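Local coordinates for protein type IV pilin structural subunit (Pseudomonas aeruginosa, PDB 3JYZ) that serves as the structural subunit of a type IV pilus, probably assembling with many copies of itself into the filament, at residues Leu88-Arg100 against Ala106-Thr120. Sequence-based numbering, arbitrary orientation.
Sequences LILSPYINDGNTR and AVAAGTRGTIDWACT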
ATOM      1  N   LEU A  88       6.233   0.709   3.847  1.00  7.64           N
ATOM      2  CA  LEU A  88       4.972   1.423   3.880  1.00  7.98           C
ATOM      3  C   LEU A  88       3.841   0.425   3.648  1.00  8.53           C
ATOM      4  O   LEU A  88       4.018  -0.575   2.944  1.00  9.26           O
ATOM      5  CB  LEU A  88       4.925   2.489   2.783  1.00  8.17           C
ATOM      6  CG  LEU A  88       5.876   3.671   2.900  1.00  8.03           C
ATOM      7  CD1 LEU A  88       5.664   4.638   1.729  1.00  9.04           C
ATOM      8  CD2 LEU A  88       5.677   4.380   4.246  1.00  7.63           C
ATOM      9  N   ILE A  89       2.684   0.707   4.240  1.00  8.04           N
ATOM     10  CA  ILE A  89       1.499  -0.115   4.065  1.00  8.14           C
ATOM     11  C   ILE A  89       0.414   0.705   3.364  1.00  8.09           C
ATOM     12  O   ILE A  89       0.140   1.840   3.758  1.00  8.34           O
ATOM     13  CB  ILE A  89       0.942  -0.598   5.414  1.00  9.88           C
ATOM     14  CG1 ILE A  89       2.041  -1.241   6.271  1.00 12.42           C
ATOM     15  CG2 ILE A  89      -0.239  -1.546   5.188  1.00 11.08           C
ATOM     16  CD1 ILE A  89       2.671  -2.446   5.649  1.00 12.79           C
ATOM     17  N   LEU A  90      -0.182   0.141   2.318  1.00  7.69           N
ATOM     18  CA  LEU A  90      -1.324   0.756   1.643  1.00  7.63           C
ATOM     19  C   LEU A  90      -2.545  -0.125   1.893  1.00  7.69           C
ATOM     20  O   LEU A  90      -2.577  -1.279   1.471  1.00  7.84           O
ATOM     21  CB  LEU A  90      -1.080   0.897   0.137  1.00  9.07           C
ATOM     22  CG  LEU A  90       0.257   1.504  -0.296  1.00 10.89           C
ATOM     23  CD1 LEU A  90       0.358   1.635  -1.823  1.00 11.61           C
ATOM     24  CD2 LEU A  90       0.502   2.849   0.354  1.00 12.84           C
ATOM     25  N   SER A  91      -3.548   0.426   2.571  1.00  8.35           N
ATOM     26  CA  SER A  91      -4.719  -0.342   2.993  1.00  8.63           C
ATOM     27  C   SER A  91      -5.955   0.165   2.255  1.00  9.18           C
ATOM     28  O   SER A  91      -6.275   1.353   2.328  1.00  8.86           O
ATOM     29  CB  SER A  91      -4.915  -0.193   4.505  1.00  8.97           C
ATOM     30  OG  SER A  91      -3.781  -0.665   5.223  1.00 10.06           O
ATOM     31  N   PRO A  92      -6.648  -0.724   1.528  1.00  8.80           N
ATOM     32  CA  PRO A  92      -7.816  -0.318   0.729  1.00  8.89           C
ATOM     33  C   PRO A  92      -9.163  -0.440   1.451  1.00  9.03           C
ATOM     34  O   PRO A  92      -9.368  -1.335   2.278  1.00  8.73           O
ATOM     35  CB  PRO A  92      -7.791  -1.289  -0.455  1.00  8.18           C
ATOM     36  CG  PRO A  92      -7.100  -2.516   0.071  1.00  9.33           C
ATOM     37  CD  PRO A  92      -6.236  -2.114   1.255  1.00  9.44           C
ATOM     38  N   TYR A  93     -10.076   0.468   1.107  1.00  8.75           N
ATOM     39  CA  TYR A  93     -11.425   0.502   1.668  1.00  8.49           C
ATOM     40  C   TYR A  93     -12.419   0.767   0.559  1.00  9.84           C
ATOM     41  O   TYR A  93     -12.105   1.428  -0.417  1.00 11.34           O
ATOM     42  CB  TYR A  93     -11.544   1.622   2.708  1.00  9.28           C
ATOM     43  CG  TYR A  93     -10.621   1.418   3.876  1.00  8.68           C
ATOM     44  CD1 TYR A  93      -9.264   1.717   3.773  1.00  9.67           C
ATOM     45  CD2 TYR A  93     -11.091   0.894   5.073  1.00 10.01           C
ATOM     46  CE1 TYR A  93      -8.411   1.505   4.835  1.00 10.34           C
ATOM     47  CE2 TYR A  93     -10.237   0.681   6.147  1.00 10.58           C
ATOM     48  CZ  TYR A  93      -8.893   0.990   6.018  1.00 10.92           C
ATOM     49  OH  TYR A  93      -8.032   0.785   7.085  1.00 12.40           O
ATOM     50  N   ILE A  94     -13.630   0.246   0.702  1.00  9.84           N
ATOM     51  CA  ILE A  94     -14.697   0.640  -0.200  1.00 11.92           C
ATOM     52  C   ILE A  94     -15.560   1.689   0.470  1.00 12.82           C
ATOM     53  O   ILE A  94     -15.962   1.536   1.624  1.00 13.31           O
ATOM     54  CB  ILE A  94     -15.545  -0.559  -0.671  1.00 13.94           C
ATOM     55  CG1 ILE A  94     -14.805  -1.292  -1.788  1.00 15.19           C
ATOM     56  CG2 ILE A  94     -16.905  -0.082  -1.185  1.00 15.02           C
ATOM     57  CD1 ILE A  94     -15.379  -2.621  -2.150  1.00 17.13           C
ATOM     58  N   ASN A  95     -15.785   2.769  -0.270  1.00 13.33           N
ATOM     59  CA  ASN A  95     -16.612   3.892   0.136  1.00 14.06           C
ATOM     60  C   ASN A  95     -17.949   3.807  -0.589  1.00 16.15           C
ATOM     61  O   ASN A  95     -17.999   3.905  -1.815  1.00 16.18           O
ATOM     62  CB  ASN A  95     -15.894   5.184  -0.261  1.00 14.50           C
ATOM     63  CG  ASN A  95     -16.782   6.402  -0.167  1.00 15.50           C
ATOM     64  OD1 ASN A  95     -17.733   6.426   0.607  1.00 15.93           O
ATOM     65  ND2 ASN A  95     -16.468   7.428  -0.954  1.00 16.61           N
ATOM     66  N   ASP A  96     -19.023   3.611   0.167  1.00 18.02           N
ATOM     67  CA  ASP A  96     -20.359   3.499  -0.417  1.00 19.48           C
ATOM     68  C   ASP A  96     -21.079   4.845  -0.511  1.00 20.17           C
ATOM     69  O   ASP A  96     -22.268   4.901  -0.826  1.00 21.50           O
ATOM     70  CB  ASP A  96     -21.207   2.487   0.366  1.00 20.90           C
ATOM     71  CG  ASP A  96     -21.618   2.993   1.745  1.00 21.95           C
ATOM     72  OD1 ASP A  96     -21.169   4.081   2.156  1.00 20.90           O
ATOM     73  OD2 ASP A  96     -22.407   2.299   2.424  1.00 23.83           O
ATOM     74  N   GLY A  97     -20.354   5.923  -0.235  1.00 19.91           N
ATOM     75  CA  GLY A  97     -20.921   7.257  -0.282  1.00 20.77           C
ATOM     76  C   GLY A  97     -20.965   7.774   1.139  1.00 22.50           C
ATOM     77  O   GLY A  97     -20.791   8.971   1.380  1.00 24.71           O
ATOM     78  N   ASN A  98     -21.179   6.866   2.087  1.00 21.19           N
ATOM     79  CA  ASN A  98     -21.467   7.235   3.472  1.00 21.62           C
ATOM     80  C   ASN A  98     -20.484   6.691   4.502  1.00 20.36           C
ATOM     81  O   ASN A  98     -20.237   7.323   5.536  1.00 20.57           O
ATOM     82  CB  ASN A  98     -22.859   6.742   3.868  1.00 23.27           C
ATOM     83  CG  ASN A  98     -23.962   7.415   3.069  1.00 25.33           C
ATOM     84  OD1 ASN A  98     -24.693   6.760   2.324  1.00 26.91           O
ATOM     85  ND2 ASN A  98     -24.093   8.727   3.226  1.00 25.70           N
ATOM     86  N   THR A  99     -19.918   5.521   4.210  1.00 18.90           N
ATOM     87  CA  THR A  99     -19.010   4.875   5.144  1.00 18.46           C
ATOM     88  C   THR A  99     -17.893   4.160   4.394  1.00 15.79           C
ATOM     89  O   THR A  99     -18.075   3.738   3.246  1.00 16.68           O
ATOM     90  CB  THR A  99     -19.717   3.834   6.036  1.00 21.48           C
ATOM     91  OG1 THR A  99     -18.817   3.395   7.063  1.00 24.84           O
ATOM     92  CG2 THR A  99     -20.173   2.645   5.208  1.00 22.37           C
ATOM     93  N   ARG A 100     -16.747   4.022   5.057  1.00 14.55           N
ATOM     94  CA  ARG A 100     -15.662   3.182   4.551  1.00 13.57           C
ATOM     95  C   ARG A 100     -15.613   1.848   5.283  1.00 13.11           C
ATOM     96  O   ARG A 100     -15.703   1.793   6.506  1.00 15.23           O
ATOM     97  CB  ARG A 100     -14.312   3.876   4.701  1.00 13.47           C
ATOM     98  CG  ARG A 100     -14.130   5.092   3.836  1.00 13.73           C
ATOM     99  CD  ARG A 100     -12.689   5.526   3.933  1.00 14.59           C
ATOM    100  NE  ARG A 100     -12.332   6.668   3.102  1.00 14.72           N
ATOM    101  CZ  ARG A 100     -12.007   7.862   3.582  1.00 16.46           C
ATOM    102  NH1 ARG A 100     -12.038   8.076   4.887  1.00 17.63           N
ATOM    103  NH2 ARG A 100     -11.660   8.838   2.753  1.00 16.59           N
ATOM    104  N   ALA A 106     -15.846  -5.594   2.465  1.00 11.39           N
ATOM    105  CA  ALA A 106     -16.788  -5.047   1.503  1.00 12.03           C
ATOM    106  C   ALA A 106     -17.010  -5.959   0.299  1.00 13.11           C
ATOM    107  O   ALA A 106     -18.144  -6.145  -0.143  1.00 13.56           O
ATOM    108  CB  ALA A 106     -16.322  -3.678   1.051  1.00 12.44           C
ATOM    109  N   VAL A 107     -15.951  -6.481  -0.160  1.00 13.45           N
ATOM    110  CA  VAL A 107     -16.086  -7.343  -1.332  1.00 14.04           C
ATOM    111  C   VAL A 107     -16.842  -8.618  -0.978  1.00 14.09           C
ATOM    112  O   VAL A 107     -17.646  -9.100  -1.776  1.00 14.72           O
ATOM    113  CB  VAL A 107     -14.739  -7.673  -2.017  1.00 15.53           C
ATOM    114  CG1 VAL A 107     -14.944  -8.674  -3.155  1.00 17.44           C
ATOM    115  CG2 VAL A 107     -14.040  -6.411  -2.497  1.00 14.87           C
ATOM    116  N   ALA A 108     -16.612  -9.187   0.102  1.00 13.43           N
ATOM    117  CA  ALA A 108     -17.340 -10.377   0.553  1.00 13.20           C
ATOM    118  C   ALA A 108     -18.835 -10.092   0.665  1.00 14.49           C
ATOM    119  O   ALA A 108     -19.659 -10.958   0.367  1.00 15.53           O
ATOM    120  CB  ALA A 108     -16.803 -10.868   1.880  1.00 13.05           C
ATOM    121  N   ALA A 109     -19.175  -8.878   1.088  1.00 15.09           N
ATOM    122  CA  ALA A 109     -20.571  -8.485   1.269  1.00 15.86           C
ATOM    123  C   ALA A 109     -21.236  -8.026  -0.027  1.00 17.08           C
ATOM    124  O   ALA A 109     -22.449  -7.824  -0.070  1.00 18.38           O
ATOM    125  CB  ALA A 109     -20.673  -7.390   2.324  1.00 16.23           C
ATOM    126  N   GLY A 110     -20.443  -7.839  -1.073  1.00 17.10           N
ATOM    127  CA  GLY A 110     -20.951  -7.323  -2.332  1.00 18.37           C
ATOM    128  C   GLY A 110     -21.245  -5.834  -2.288  1.00 19.44           C
ATOM    129  O   GLY A 110     -22.025  -5.318  -3.095  1.00 21.00           O
ATOM    130  N   THR A 111     -20.611  -5.133  -1.354  1.00 18.35           N
ATOM    131  CA  THR A 111     -20.846  -3.703  -1.194  1.00 18.03           C
ATOM    132  C   THR A 111     -20.226  -2.931  -2.350  1.00 19.77           C
ATOM    133  O   THR A 111     -19.025  -3.028  -2.591  1.00 19.99           O
ATOM    134  CB  THR A 111     -20.255  -3.175   0.120  1.00 17.08           C
ATOM    135  OG1 THR A 111     -20.776  -3.930   1.216  1.00 18.14           O
ATOM    136  CG2 THR A 111     -20.619  -1.706   0.312  1.00 17.19           C
ATOM    137  N   ARG A 112     -21.019  -2.135  -3.026  1.00 21.90           N
ATOM    138  CA  ARG A 112     -20.538  -1.444  -4.174  1.00 23.38           C
ATOM    139  C   ARG A 112     -20.078  -0.010  -3.790  1.00 21.57           C
ATOM    140  O   ARG A 112     -20.570   0.541  -2.917  1.00 21.59           O
ATOM    141  CB  ARG A 112     -21.590  -1.391  -5.302  1.00 26.61           C
ATOM    142  CG  ARG A 112     -21.932  -2.700  -6.016  1.00 29.44           C
ATOM    143  CD  ARG A 112     -20.767  -3.691  -6.180  1.00 32.14           C
ATOM    144  NE  ARG A 112     -21.256  -4.953  -6.769  1.00 34.42           N
ATOM    145  CZ  ARG A 112     -20.699  -6.147  -6.632  1.00 35.98           C
ATOM    146  NH1 ARG A 112     -19.575  -6.307  -5.987  1.00 36.23           N
ATOM    147  NH2 ARG A 112     -21.283  -7.185  -7.194  1.00 36.64           N
ATOM    148  N   GLY A 113     -19.119   0.500  -4.493  1.00 20.50           N
ATOM    149  CA  GLY A 113     -18.603   1.821  -4.202  1.00 19.81           C
ATOM    150  C   GLY A 113     -17.241   2.010  -4.828  1.00 20.01           C
ATOM    151  O   GLY A 113     -16.805   1.206  -5.649  1.00 21.72           O
ATOM    152  N   THR A 114     -16.567   3.082  -4.437  1.00 18.32           N
ATOM    153  CA  THR A 114     -15.242   3.374  -4.960  1.00 17.82           C
ATOM    154  C   THR A 114     -14.193   2.977  -3.921  1.00 15.11           C
ATOM    155  O   THR A 114     -14.507   2.808  -2.746  1.00 15.33           O
ATOM    156  CB  THR A 114     -15.109   4.854  -5.316  1.00 19.79           C
ATOM    157  OG1 THR A 114     -15.668   5.638  -4.259  1.00 20.36           O
ATOM    158  CG2 THR A 114     -15.864   5.153  -6.606  1.00 20.68           C
ATOM    159  N   ILE A 115     -12.955   2.812  -4.366  1.00 13.35           N
ATOM    160  CA  ILE A 115     -11.892   2.339  -3.485  1.00 12.74           C
ATOM    161  C   ILE A 115     -10.998   3.483  -3.008  1.00 12.83           C
ATOM    162  O   ILE A 115     -10.481   4.262  -3.811  1.00 14.93           O
ATOM    163  CB  ILE A 115     -11.046   1.259  -4.181  1.00 13.02           C
ATOM    164  CG1 ILE A 115     -11.963   0.124  -4.668  1.00 14.10           C
ATOM    165  CG2 ILE A 115      -9.942   0.752  -3.249  1.00 13.50           C
ATOM    166  CD1 ILE A 115     -11.238  -1.001  -5.378  1.00 15.13           C
ATOM    167  N   ASP A 116     -10.837   3.572  -1.691  1.00 11.43           N
ATOM    168  CA  ASP A 116      -9.991   4.580  -1.064  1.00 11.06           C
ATOM    169  C   ASP A 116      -8.793   3.870  -0.450  1.00 10.66           C
ATOM    170  O   ASP A 116      -8.911   2.750   0.047  1.00 12.86           O
ATOM    171  CB  ASP A 116     -10.748   5.316   0.045  1.00 12.85           C
ATOM    172  CG  ASP A 116     -11.950   6.092  -0.468  1.00 14.79           C
ATOM    173  OD1 ASP A 116     -11.974   6.460  -1.661  1.00 16.48           O
ATOM    174  OD2 ASP A 116     -12.868   6.335   0.343  1.00 15.03           O
ATOM    175  N   TRP A 117      -7.637   4.519  -0.487  1.00 10.20           N
ATOM    176  CA  TRP A 117      -6.423   3.934   0.049  1.00 10.41           C
ATOM    177  C   TRP A 117      -5.827   4.804   1.142  1.00 11.09           C
ATOM    178  O   TRP A 117      -5.728   6.030   0.997  1.00 12.28           O
ATOM    179  CB  TRP A 117      -5.392   3.754  -1.065  1.00 10.53           C
ATOM    180  CG  TRP A 117      -5.746   2.694  -2.059  1.00  9.83           C
ATOM    181  CD1 TRP A 117      -6.502   2.843  -3.189  1.00 10.21           C
ATOM    182  CD2 TRP A 117      -5.338   1.326  -2.025  1.00  9.66           C
ATOM    183  NE1 TRP A 117      -6.596   1.638  -3.857  1.00 10.60           N
ATOM    184  CE2 TRP A 117      -5.885   0.690  -3.158  1.00  9.54           C
ATOM    185  CE3 TRP A 117      -4.564   0.566  -1.140  1.00  9.54           C
ATOM    186  CZ2 TRP A 117      -5.688  -0.661  -3.426  1.00  9.18           C
ATOM    187  CZ3 TRP A 117      -4.360  -0.773  -1.408  1.00  9.25           C
ATOM    188  CH2 TRP A 117      -4.921  -1.374  -2.542  1.00  9.06           C
ATOM    189  N   ALA A 118      -5.436   4.156   2.231  1.00  9.84           N
ATOM    190  CA  ALA A 118      -4.705   4.792   3.320  1.00  9.53           C
ATOM    191  C   ALA A 118      -3.250   4.346   3.278  1.00  8.76           C
ATOM    192  O   ALA A 118      -2.970   3.148   3.138  1.00  9.75           O
ATOM    193  CB  ALA A 118      -5.329   4.406   4.655  1.00 10.27           C
ATOM    194  N   CYS A 119      -2.327   5.299   3.367  1.00  7.61           N
ATOM    195  CA  CYS A 119      -0.911   4.964   3.434  1.00  7.24           C
ATOM    196  C   CYS A 119      -0.403   5.190   4.842  1.00  7.23           C
ATOM    197  O   CYS A 119      -0.634   6.256   5.415  1.00  8.24           O
ATOM    198  CB  CYS A 119      -0.095   5.818   2.469  1.00  8.06           C
ATOM    199  SG  CYS A 119       1.679   5.391   2.506  1.00  8.61           S
ATOM    200  N   THR A 120       0.267   4.188   5.424  1.00  7.54           N
ATOM    201  CA  THR A 120       0.829   4.326   6.726  1.00  8.84           C
ATOM    202  C   THR A 120       2.354   3.966   6.759  1.00  9.94           C
ATOM    203  O   THR A 120       2.790   3.104   6.087  1.00 11.54           O
ATOM    204  CB  THR A 120       0.080   3.481   7.783  1.00  9.93           C
ATOM    205  OG1 THR A 120       0.013   2.147   7.329  1.00 10.19           O
ATOM    206  CG2 THR A 120      -1.311   4.011   8.013  1.00  9.63           C
TER
HETATM  207  O   HOH W   1      -2.223   1.576   5.570  1.00 10.32           O
HETATM  208  O   HOH W   2     -18.257   6.165  -3.491  1.00 41.69           O
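Ile89 O is gripped by two donors, the backbone N of Thr120 at 2.9 Å and a water that also bonds Thr120 OG1 and Ser91 OG; Thr120 OG1 is hydrogen-bonded to Ala136 O as well. It lies in an antiparallel ladder of the pilin sheet, where strands 88-95 and 114-120 run 148° apart in direction and exchange eight backbone hydrogen bonds, from Ile89-Thr120 to Asn95-Thr114. A second water links Asn95 O to Thr114 OG1 at the far end.

On the face turned to helix 4-28, Pro92 lies over the Trp117 indole: its CB stands 3.5 Å from the six-membered ring's centroid, 8° off the normal, which meets the criterion for a CH-pi contact. The indole reaches across to the neighbouring strand, and Leu90 O lies at its edge, 3.4 Å from Trp117 CZ3. Lys22 makes a cation-pi contact with the same indole. Farther along, Ile94 CD1 packs 3.5 Å from Ala106 CB, tying the strand to helix 103-109.

Swung away from its backbone N, Cys119 SG meets Leu90 CD2 at 3.5 Å and is bonded to Cys149 SG in the disulfide. On the other face, Arg100 forms a salt bridge through NE to Asp116 OD2 at 2.8 Å, the carboxylate turned 78° from the guanidinium plane and approached on the anti side of OD2, with NE tilted out of the carboxylate plane. That same oxygen rests 3.3 Å from Asn95 CB.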